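Local coordinates for protein probable benzoylformate decarboxylase (PDB 7ORX) that binds thiamine diphosphate and belongs to the family of thiamine diphosphate-dependent enzymes, at residues 423-428 and 449-454. Numbering follows the deposited sequence.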
loop_
_atom_site.group_PDB
_atom_site.type_symbol
_atom_site.label_atom_id
_atom_site.label_comp_id
_atom_site.label_asym_id
_atom_site.label_seq_id
_atom_site.Cartn_x
_atom_site.Cartn_y
_atom_site.Cartn_z
ATOM N N ARG C 423 15.833 -39.209 8.121
ATOM C CA ARG C 423 14.402 -39.519 8.011
ATOM C C ARG C 423 14.035 -39.439 6.546
ATOM O O ARG C 423 14.465 -38.517 5.859
ATOM C CB ARG C 423 13.539 -38.566 8.831
ATOM C CG ARG C 423 13.769 -38.640 10.338
ATOM C CD ARG C 423 12.929 -37.589 11.044
ATOM N NE ARG C 423 11.533 -37.956 10.928
ATOM C CZ ARG C 423 10.504 -37.270 11.411
ATOM N NH1 ARG C 423 10.703 -36.164 12.087
ATOM N NH2 ARG C 423 9.264 -37.718 11.249
ATOM N N GLN C 424 13.266 -40.423 6.095
ATOM C CA GLN C 424 12.817 -40.472 4.691
ATOM C C GLN C 424 11.644 -39.516 4.522
ATOM O O GLN C 424 10.663 -39.676 5.230
ATOM C CB GLN C 424 12.393 -41.880 4.297
ATOM C CG GLN C 424 11.941 -41.950 2.851
ATOM C CD GLN C 424 13.077 -41.667 1.897
ATOM O OE1 GLN C 424 13.973 -42.490 1.732
ATOM N NE2 GLN C 424 13.015 -40.517 1.237
ATOM N N VAL C 425 11.759 -38.552 3.623
ATOM C CA VAL C 425 10.600 -37.733 3.191
ATOM C C VAL C 425 9.906 -38.465 2.040
ATOM O O VAL C 425 10.583 -38.824 1.054
ATOM C CB VAL C 425 11.024 -36.319 2.786
ATOM C CG1 VAL C 425 9.864 -35.552 2.196
ATOM C CG2 VAL C 425 11.597 -35.572 3.972
ATOM N N ILE C 426 8.596 -38.625 2.156
ATOM C CA ILE C 426 7.726 -39.159 1.083
ATOM C C ILE C 426 6.755 -38.067 0.672
ATOM O O ILE C 426 5.971 -37.655 1.499
ATOM C CB ILE C 426 7.013 -40.423 1.588
ATOM C CG1 ILE C 426 8.033 -41.415 2.143
ATOM C CG2 ILE C 426 6.182 -41.033 0.488
ATOM C CD1 ILE C 426 7.426 -42.549 2.919
ATOM N N GLY C 427 6.821 -37.622 -0.570
ATOM C CA GLY C 427 5.845 -36.694 -1.164
ATOM C C GLY C 427 4.642 -37.458 -1.669
ATOM O O GLY C 427 4.845 -38.501 -2.341
ATOM N N LEU C 428 3.434 -37.024 -1.315
ATOM C CA LEU C 428 2.197 -37.576 -1.885
ATOM C C LEU C 428 1.475 -36.444 -2.589
ATOM O O LEU C 428 0.782 -35.700 -1.906
ATOM C CB LEU C 428 1.375 -38.147 -0.736
ATOM C CG LEU C 428 2.054 -39.243 0.070
ATOM C CD1 LEU C 428 1.331 -39.371 1.406
ATOM C CD2 LEU C 428 2.063 -40.580 -0.705
ATOM N N ILE C 449 19.338 -35.551 -3.691
ATOM C CA ILE C 449 18.465 -35.473 -2.491
ATOM C C ILE C 449 17.480 -36.629 -2.547
ATOM O O ILE C 449 16.569 -36.633 -3.391
ATOM C CB ILE C 449 17.747 -34.120 -2.484
ATOM C CG1 ILE C 449 18.762 -32.972 -2.507
ATOM C CG2 ILE C 449 16.774 -34.036 -1.311
ATOM C CD1 ILE C 449 18.135 -31.624 -2.641
ATOM N N PRO C 450 17.639 -37.635 -1.669
ATOM C CA PRO C 450 16.945 -38.921 -1.831
ATOM C C PRO C 450 15.464 -38.903 -1.445
ATOM O O PRO C 450 15.075 -39.771 -0.718
ATOM C CB PRO C 450 17.677 -39.823 -0.814
ATOM C CG PRO C 450 18.088 -38.841 0.275
ATOM C CD PRO C 450 18.519 -37.606 -0.498
ATOM N N VAL C 451 14.695 -37.906 -1.898
ATOM C CA VAL C 451 13.217 -37.852 -1.702
ATOM C C VAL C 451 12.585 -39.017 -2.458
ATOM O O VAL C 451 13.013 -39.293 -3.605
ATOM C CB VAL C 451 12.516 -36.631 -2.297
ATOM C CG1 VAL C 451 11.764 -35.894 -1.246
ATOM C CG2 VAL C 451 13.410 -35.743 -3.131
ATOM N N VAL C 452 11.460 -39.492 -1.939
ATOM C CA VAL C 452 10.513 -40.301 -2.733
ATOM C C VAL C 452 9.264 -39.467 -3.027
ATOM O O VAL C 452 8.620 -39.021 -2.068
ATOM C CB VAL C 452 10.188 -41.574 -1.949
ATOM C CG1 VAL C 452 9.196 -42.443 -2.720
ATOM C CG2 VAL C 452 11.487 -42.299 -1.567
ATOM N N ILE C 453 8.951 -39.285 -4.304
ATOM C CA ILE C 453 7.763 -38.536 -4.786
ATOM C C ILE C 453 6.758 -39.537 -5.370
ATOM O O ILE C 453 7.081 -40.213 -6.352
ATOM C CB ILE C 453 8.212 -37.491 -5.816
ATOM C CG1 ILE C 453 9.226 -36.507 -5.221
ATOM C CG2 ILE C 453 7.035 -36.737 -6.391
ATOM C CD1 ILE C 453 8.681 -35.673 -4.102
ATOM N N ILE C 454 5.568 -39.615 -4.789
ATOM C CA ILE C 454 4.448 -40.436 -5.306
ATOM C C ILE C 454 3.421 -39.490 -5.896
ATOM O O ILE C 454 2.814 -38.727 -5.138
ATOM C CB ILE C 454 3.858 -41.290 -4.185
ATOM C CG1 ILE C 454 4.909 -42.242 -3.625
ATOM C CG2 ILE C 454 2.637 -42.012 -4.677
ATOM C CD1 ILE C 454 4.461 -42.964 -2.356
#
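Q424 reaches across to P450 and, with its amide, continues the hydrogen bonding of two parallel strands beyond the point where their backbones diverge. Its chain leaves with CG anti to the backbone N (chi1 -179°) and bends at chi2, which places Q424 NE2 2.9 Å from P450 O. That bond is nearly straight and lies on a lone pair of the carbonyl, in the plane of both groups. The other N-H of NE2 goes to V425 O from above the carbonyl plane. V452 N reaches V425 O almost head-on at 3.2 Å, so a buried carbonyl is gripped twice. A glutamine suits this place because one amide nitrogen can serve two acceptors. V452 CG2 packs against Q424 NE2 at 3.7 Å, the two side chains crossing at about a right angle.

Further along, G427 bonds through its N to V452 O (2.7 Å) and through its O to I454 N (2.8 Å). G427 has no side chain, and the CD1 of I453 lies over its CA. On the face shared by I426, L428, V452 and I454, I454 CD1 touches both I426 CG2 and L428 CD2, each at 3.8 Å; these branched aliphatic chains run side by side and suit a buried interior. On the opposite face, V425 and V451 lie side by side, CG1 to CG1 at 3.9 Å.

The segments begin neighbouring strands of a beta-alpha-beta unit joined through helix 440-447, in the C-terminal thiamine diphosphate-binding domain. Strand 374-378 flanks 425-428 on its other edge, helix 503-515 covers I426, V452 and I454, and helix 409-418 packs on V425.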